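Local structure of Pbp related beta-lactamase (Pyrococcus abyssi, 2QMI) at residues Tyr40-Val43 with Glu44-Leu47; Leu80-Pro83 with Val84-Val88; Ile215-Lys218 with Glu219-Val223. The protein forms a self-compartmentalizing octameric peptidase in archaea, related to penicillin-binding proteins and serine beta-lactamases. All coordinates share one frame; numbering follows the deposited sequence.

All three interactions are local turns, used here to illustrate how short loops are fixed from within, and all fall in the beta-lactamase-type part of the chain. In chain order, interaction 1 follows strand 31-38, an outermost strand of the eight-stranded antiparallel sheet; interaction 2 lies between helices 61-74 and 101-105; interaction 3 closes the hairpin of strands 213-216 and 222-225. Interactions 1 and 3 are neighbours, with centres about 16 Å apart and nearest atoms about 5 Å apart, and both meet other subunits, so this end of the domain probably contributes to octamer assembly. The centre of interaction 2 lies about 46 Å and 44 Å from theirs, where no other chain of the octamer touches it.

Interaction 1: Tyr40-Val43 with Glu44-Leu47; sequences YRNV and EARL
Glu44 begins the return half of a tight reversal, a type I beta turn from Val43 to Arg46 with a G1 beta bulge, and its CB already lies 3.7 Å from Asn42 OD1. The Glu44 chain bends at chi2, and OE1 bonds to the hydroxyl of Tyr214, which also pairs with Val43 N. Ala45 gives the turn its side-chain lock, since its N donates to Asn42 OD1 over 2.6 Å in a nearly straight bond (163°). Asn42 can reach because its CG lies opposite the backbone nitrogen (chi1 -179°), which carries the amide over the turn and sets OD1 3.1 Å from Ala45 CB. Arg46, with positive phi, takes the bulge position and grips Val43 O twice, from opposite faces of the carbonyl plane: once through its backbone N and once through NH1, 2.7 Å away in the plane of the guanidinium. NH2 of the same group reaches Pro226 O and Met124 O of the second subunit, so one side chain ties the turn to the octamer interface; beside it, the Tyr40 ring presents CD1 edge-on to Arg46 C at 3.5 Å. Leu47 ends the walk in an antiparallel hydrogen-bonded pair with Asn42, where its N meets Asn42 O at 2.9 Å. Its own O is shared by Arg41 N and Asn42 N, the mark of a classic beta bulge. The guanidinium of Arg41, salt-bridged to Asp209 and bonded to Pro48 O, lies flat against Leu47, whose CB sits 3.7 Å above the centre of one face.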
loop_
_atom_site.group_PDB
_atom_site.type_symbol
_atom_site.label_atom_id
_atom_site.label_comp_id
_atom_site.label_asym_id
_atom_site.label_seq_id
_atom_site.Cartn_x
_atom_site.Cartn_y
_atom_site.Cartn_z
ATOM N N TYR A 40 34.169 -7.611 13.153
ATOM C CA TYR A 40 34.760 -7.256 11.877
ATOM C C TYR A 40 34.972 -5.749 11.706
ATOM O O TYR A 40 34.152 -4.942 12.147
ATOM C CB TYR A 40 33.867 -7.805 10.752
ATOM C CG TYR A 40 33.748 -9.316 10.746
ATOM C CD1 TYR A 40 34.624 -10.097 9.996
ATOM C CD2 TYR A 40 32.792 -9.967 11.524
ATOM C CE1 TYR A 40 34.558 -11.488 10.024
ATOM C CE2 TYR A 40 32.715 -11.368 11.561
ATOM C CZ TYR A 40 33.607 -12.119 10.809
ATOM O OH TYR A 40 33.582 -13.494 10.864
ATOM N N ARG A 41 36.087 -5.372 11.090
ATOM C CA ARG A 41 36.354 -3.961 10.828
ATOM C C ARG A 41 35.652 -3.609 9.508
ATOM O O ARG A 41 35.405 -2.442 9.200
ATOM C CB ARG A 41 37.864 -3.683 10.745
ATOM C CG ARG A 41 38.624 -4.335 9.594
ATOM C CD ARG A 41 40.072 -3.836 9.617
ATOM N NE ARG A 41 40.888 -4.281 8.484
ATOM C CZ ARG A 41 41.551 -5.433 8.422
ATOM N NH1 ARG A 41 42.260 -5.726 7.340
ATOM N NH2 ARG A 41 41.522 -6.291 9.433
ATOM N N ASN A 42 35.337 -4.647 8.738
ATOM C CA ASN A 42 34.620 -4.510 7.481
ATOM C C ASN A 42 33.807 -5.784 7.272
ATOM O O ASN A 42 34.374 -6.856 7.089
ATOM C CB ASN A 42 35.571 -4.325 6.302
ATOM C CG ASN A 42 34.824 -4.164 4.982
ATOM O OD1 ASN A 42 34.088 -5.065 4.551
ATOM N ND2 ASN A 42 34.997 -3.008 4.338
ATOM N N VAL A 43 32.482 -5.657 7.292
ATOM C CA VAL A 43 31.595 -6.808 7.135
ATOM C C VAL A 43 31.561 -7.411 5.731
ATOM O O VAL A 43 31.755 -8.616 5.576
ATOM C CB VAL A 43 30.152 -6.456 7.566
ATOM C CG1 VAL A 43 29.231 -7.643 7.343
ATOM C CG2 VAL A 43 30.134 -6.053 9.031
ATOM N N GLU A 44 31.310 -6.579 4.717
ATOM C CA GLU A 44 31.249 -7.043 3.331
ATOM C C GLU A 44 32.477 -7.863 2.958
ATOM O O GLU A 44 32.370 -8.902 2.309
ATOM C CB GLU A 44 31.158 -5.858 2.359
ATOM C CG GLU A 44 29.856 -5.066 2.385
ATOM C CD GLU A 44 29.684 -4.233 3.639
ATOM O OE1 GLU A 44 30.693 -3.680 4.140
ATOM O OE2 GLU A 44 28.534 -4.116 4.114
ATOM N N ALA A 45 33.646 -7.366 3.367
ATOM C CA ALA A 45 34.926 -8.012 3.080
ATOM C C ALA A 45 35.340 -9.016 4.154
ATOM O O ALA A 45 36.393 -9.649 4.045
ATOM C CB ALA A 45 36.011 -6.954 2.925
ATOM N N ARG A 46 34.516 -9.148 5.188
ATOM C CA ARG A 46 34.788 -10.076 6.284
ATOM C C ARG A 46 36.187 -9.937 6.891
ATOM O O ARG A 46 36.860 -10.933 7.137
ATOM C CB ARG A 46 34.584 -11.531 5.828
ATOM C CG ARG A 46 33.140 -11.959 5.589
ATOM C CD ARG A 46 32.760 -11.866 4.119
ATOM N NE ARG A 46 31.457 -12.483 3.874
ATOM C CZ ARG A 46 30.296 -11.956 4.253
ATOM N NH1 ARG A 46 30.272 -10.792 4.891
ATOM N NH2 ARG A 46 29.166 -12.605 4.011
ATOM N N LEU A 47 36.624 -8.704 7.127
ATOM C CA LEU A 47 37.937 -8.456 7.730
ATOM C C LEU A 47 37.721 -8.187 9.224
ATOM O O LEU A 47 36.861 -7.393 9.609
ATOM C CB LEU A 47 38.619 -7.255 7.063
ATOM C CG LEU A 47 38.944 -7.372 5.567
ATOM C CD1 LEU A 47 39.310 -6.015 5.015
ATOM C CD2 LEU A 47 40.072 -8.361 5.349
#

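Interaction 2: Leu80-Pro83 with Val84-Val88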
loop_
_atom_site.group_PDB
_atom_site.type_symbol
_atom_site.label_atom_id
_atom_site.label_comp_id
_atom_site.label_asym_id
_atom_site.label_seq_id
_atom_site.Cartn_x
_atom_site.Cartn_y
_atom_site.Cartn_z
ATOM N N LEU A 80 46.259 32.297 27.885
ATOM C CA LEU A 80 44.957 31.649 27.991
ATOM C C LEU A 80 43.840 32.667 28.219
ATOM O O LEU A 80 42.674 32.373 27.981
ATOM C CB LEU A 80 44.951 30.644 29.145
ATOM C CG LEU A 80 45.874 29.430 29.050
ATOM C CD1 LEU A 80 45.750 28.603 30.326
ATOM C CD2 LEU A 80 45.510 28.585 27.820
ATOM N N ASP A 81 44.201 33.858 28.682
ATOM C CA ASP A 81 43.218 34.904 28.943
ATOM C C ASP A 81 43.012 35.868 27.767
ATOM O O ASP A 81 42.211 36.794 27.869
ATOM C CB ASP A 81 43.617 35.702 30.190
ATOM C CG ASP A 81 43.550 34.872 31.460
ATOM O OD1 ASP A 81 42.423 34.556 31.904
ATOM O OD2 ASP A 81 44.623 34.524 32.011
ATOM N N ASP A 82 43.729 35.655 26.665
ATOM C CA ASP A 82 43.603 36.524 25.489
ATOM C C ASP A 82 42.290 36.364 24.724
ATOM O O ASP A 82 41.797 35.250 24.536
ATOM C CB ASP A 82 44.743 36.276 24.493
ATOM C CG ASP A 82 46.069 36.812 24.970
ATOM O OD1 ASP A 82 46.088 37.888 25.606
ATOM O OD2 ASP A 82 47.096 36.163 24.687
ATOM N N PRO A 83 41.718 37.482 24.249
ATOM C CA PRO A 83 40.461 37.463 23.492
ATOM C C PRO A 83 40.654 36.759 22.147
ATOM O O PRO A 83 41.675 36.939 21.487
ATOM C CB PRO A 83 40.143 38.944 23.311
ATOM C CG PRO A 83 40.833 39.596 24.501
ATOM C CD PRO A 83 42.142 38.864 24.522
ATOM N N VAL A 84 39.670 35.964 21.744
ATOM C CA VAL A 84 39.744 35.241 20.479
ATOM C C VAL A 84 39.884 36.200 19.293
ATOM O O VAL A 84 40.331 35.797 18.213
ATOM C CB VAL A 84 38.490 34.365 20.272
ATOM C CG1 VAL A 84 38.595 33.593 18.963
ATOM C CG2 VAL A 84 38.324 33.419 21.457
ATOM N N GLU A 85 39.497 37.461 19.500
ATOM C CA GLU A 85 39.588 38.483 18.453
ATOM C C GLU A 85 41.050 38.837 18.143
ATOM O O GLU A 85 41.354 39.406 17.094
ATOM C CB GLU A 85 38.828 39.758 18.864
ATOM C CG GLU A 85 37.347 39.552 19.178
ATOM C CD GLU A 85 36.594 40.864 19.389
ATOM O OE1 GLU A 85 37.207 41.830 19.920
ATOM O OE2 GLU A 85 35.388 40.925 19.038
ATOM N N LYS A 86 41.960 38.506 19.050
ATOM C CA LYS A 86 43.371 38.795 18.810
ATOM C C LYS A 86 43.961 37.888 17.728
ATOM O O LYS A 86 44.988 38.211 17.135
ATOM C CB LYS A 86 44.179 38.627 20.097
ATOM C CG LYS A 86 45.659 38.365 19.844
ATOM C CD LYS A 86 46.481 38.316 21.127
ATOM C CE LYS A 86 46.754 39.713 21.652
ATOM N NZ LYS A 86 47.840 39.692 22.670
ATOM N N PHE A 87 43.304 36.762 17.464
ATOM C CA PHE A 87 43.801 35.794 16.481
ATOM C C PHE A 87 42.829 35.494 15.343
ATOM O O PHE A 87 43.238 35.004 14.284
ATOM C CB PHE A 87 44.125 34.477 17.187
ATOM C CG PHE A 87 44.894 34.646 18.462
ATOM C CD1 PHE A 87 46.271 34.822 18.443
ATOM C CD2 PHE A 87 44.233 34.657 19.685
ATOM C CE1 PHE A 87 46.985 35.006 19.622
ATOM C CE2 PHE A 87 44.940 34.845 20.878
ATOM C CZ PHE A 87 46.319 35.019 20.843
ATOM N N VAL A 88 41.545 35.765 15.559
ATOM C CA VAL A 88 40.546 35.472 14.542
ATOM C C VAL A 88 39.700 36.685 14.211
ATOM O O VAL A 88 39.227 37.387 15.106
ATOM C CB VAL A 88 39.618 34.311 14.999
ATOM C CG1 VAL A 88 38.666 33.920 13.873
ATOM C CG2 VAL A 88 40.460 33.112 15.438
#
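A type I beta turn from Pro83 to Lys86 brings Asp82 and Pro83 against Lys86 and Phe87, in the loop between helix 61-74 and helix 101-105 of the beta-lactamase-type domain. Residues 84-86 have helical backbone angles, and one backbone bond crosses the contact: Lys86 N donates to Pro83 O over 2.9 Å at 162°. Further on, Val84 O takes two donors, Phe87 N and Val88 N. Two side chains of the turn then fold back toward Asp82. In the extended first part of Lys86, CG swings away from the backbone N (chi1 157°) before the chain bends at chi3, and this brings NZ to 3.9 Å from Asp82 OD1. Such a salt bridge is long and probably contributes modestly; Asp82 OD2 is held more directly, by Ser79 N, just ahead of the segment, which probably helps to set the carboxylate's rotation. The Phe87 side chain crosses that of Asp82 at about a right angle. Its ring meets Asp82 by an edge, with CE2 3.9 Å from CB, and the carboxylate and ring planes are 56° apart. Elsewhere the ring packs on Ile171, Lys174 and Val175 of helix 162-176, so the little turn is seated on that helix, while buried Val84 packs on Leu92, Val99 and Leu104. Between the lysine and the phenylalanine, the aliphatic chain of Lys86 lies over the ring: CG stands 3.5 Å above the centre of one face of the Phe87 ring.

Interaction 3: Ile215-Lys218 with Glu219-Val223; sequences ILDK and EGRLV
Asp217 and Glu219 bring two carboxylates unusually close, with Asp217 OD1 only 3.4 Å from Glu219 OE1, at the tip of a beta hairpin where Arg221 serves both. The tip is a type I beta turn from Asp217 to Gly220, closed by Gly220 N on Asp217 O; Gly220 adopts positive phi, a conformation that glycine accommodates readily. Asp217 organises the polar side. Its CG is tucked between the backbone nitrogen and the carbonyl carbon (chi1 67°), which points the carboxylate over the turn. OD1 takes Arg221 N at 2.9 Å, from above the carboxylate plane, and a weak bond from Glu219 N. OD2 receives Arg221 NE at 2.7 Å on its syn side, in a nearly straight bond (164°), while NH2 adds a weak one. The oxygen lies at the guanidinium's edge, yet the two flat groups stand almost perpendicular, 85° apart. Arg221 NH2 makes a salt bridge with Glu219 OE1 at 2.8 Å, and Glu219 CB covers the centre of one guanidinium face. Lys218 runs beside Glu219, its NZ forming a salt bridge with Glu219 OE2 through a weak hydrogen bond.

Behind the turn, strands 213-216 and 222-225 pair antiparallel. Ile215 and Val223 exchange two backbone bonds, the shorter from Val223 N to Ile215 O (2.6 Å), and Arg221 O accepts Asp217 N. Leu216 and Leu222 form the neighbouring non-hydrogen-bonded pair on the other face of the hairpin; their branches cross, and CD1 of Leu216 and CD2 of Leu222 touch at a modelled distance (3.4 Å) shorter than usual. Lys218 and Glu219 pack on Ala396 and Arg395 of two different neighbouring subunits. Since two acids converge on a single arginine, with a lysine alongside, the repulsion between the acids is probably offset, and the shared guanidinium would favour both carboxylates remaining ionised.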
loop_
_atom_site.group_PDB
_atom_site.type_symbol
_atom_site.label_atom_id
_atom_site.label_comp_id
_atom_site.label_asym_id
_atom_site.label_seq_id
_atom_site.Cartn_x
_atom_site.Cartn_y
_atom_site.Cartn_z
ATOM N N ILE A 215 26.342 2.562 10.054
ATOM C CA ILE A 215 25.176 3.242 10.583
ATOM C C ILE A 215 24.072 2.200 10.498
ATOM O O ILE A 215 23.952 1.510 9.493
ATOM C CB ILE A 215 24.800 4.461 9.709
ATOM C CG1 ILE A 215 25.888 5.526 9.810
ATOM C CG2 ILE A 215 23.464 5.027 10.138
ATOM C CD1 ILE A 215 26.063 6.087 11.198
ATOM N N LEU A 216 23.280 2.075 11.554
ATOM C CA LEU A 216 22.191 1.101 11.583
ATOM C C LEU A 216 20.918 1.800 11.101
ATOM O O LEU A 216 20.505 2.800 11.695
ATOM C CB LEU A 216 22.019 0.598 13.016
ATOM C CG LEU A 216 21.391 -0.767 13.312
ATOM C CD1 LEU A 216 22.194 -1.868 12.639
ATOM C CD2 LEU A 216 21.364 -0.986 14.823
ATOM N N ASP A 217 20.304 1.303 10.023
ATOM C CA ASP A 217 19.084 1.950 9.530
ATOM C C ASP A 217 17.854 1.604 10.363
ATOM O O ASP A 217 17.935 0.811 11.304
ATOM C CB ASP A 217 18.824 1.663 8.033
ATOM C CG ASP A 217 18.491 0.206 7.736
ATOM O OD1 ASP A 217 17.750 -0.428 8.516
ATOM O OD2 ASP A 217 18.955 -0.298 6.688
ATOM N N LYS A 218 16.726 2.228 10.030
ATOM C CA LYS A 218 15.480 2.008 10.761
ATOM C C LYS A 218 14.973 0.579 10.641
ATOM O O LYS A 218 14.233 0.098 11.504
ATOM C CB LYS A 218 14.404 3.009 10.300
ATOM C CG LYS A 218 14.558 3.498 8.866
ATOM C CD LYS A 218 13.750 4.783 8.635
ATOM C CE LYS A 218 14.042 5.412 7.256
ATOM N NZ LYS A 218 13.797 4.444 6.133
ATOM N N GLU A 219 15.377 -0.095 9.570
ATOM C CA GLU A 219 14.993 -1.482 9.354
ATOM C C GLU A 219 15.994 -2.391 10.093
ATOM O O GLU A 219 15.979 -3.615 9.936
ATOM C CB GLU A 219 14.985 -1.795 7.849
ATOM C CG GLU A 219 13.954 -0.999 7.027
ATOM C CD GLU A 219 14.237 0.514 6.964
ATOM O OE1 GLU A 219 15.342 0.910 6.524
ATOM O OE2 GLU A 219 13.336 1.316 7.344
ATOM N N GLY A 220 16.865 -1.782 10.896
ATOM C CA GLY A 220 17.843 -2.546 11.657
ATOM C C GLY A 220 18.971 -3.159 10.843
ATOM O O GLY A 220 19.541 -4.184 11.224
ATOM N N ARG A 221 19.311 -2.534 9.722
ATOM C CA ARG A 221 20.383 -3.046 8.872
ATOM C C ARG A 221 21.611 -2.160 9.015
ATOM O O ARG A 221 21.494 -0.938 9.116
ATOM C CB ARG A 221 19.917 -3.084 7.412
ATOM C CG ARG A 221 18.606 -3.867 7.240
ATOM C CD ARG A 221 17.969 -3.713 5.848
ATOM N NE ARG A 221 17.695 -2.318 5.507
ATOM C CZ ARG A 221 16.679 -1.918 4.740
ATOM N NH1 ARG A 221 15.824 -2.805 4.230
ATOM N NH2 ARG A 221 16.520 -0.626 4.472
ATOM N N LEU A 222 22.784 -2.786 9.062
ATOM C CA LEU A 222 24.042 -2.059 9.174
ATOM C C LEU A 222 24.404 -1.561 7.782
ATOM O O LEU A 222 24.556 -2.352 6.852
ATOM C CB LEU A 222 25.147 -2.985 9.699
ATOM C CG LEU A 222 25.125 -3.351 11.189
ATOM C CD1 LEU A 222 26.083 -4.496 11.452
ATOM C CD2 LEU A 222 25.494 -2.119 12.026
ATOM N N VAL A 223 24.538 -0.248 7.643
ATOM C CA VAL A 223 24.870 0.365 6.363
ATOM C C VAL A 223 26.249 1.005 6.428
ATOM O O VAL A 223 26.497 1.877 7.256
ATOM C CB VAL A 223 23.847 1.458 5.994
ATOM C CG1 VAL A 223 24.175 2.028 4.619
ATOM C CG2 VAL A 223 22.435 0.890 6.036
#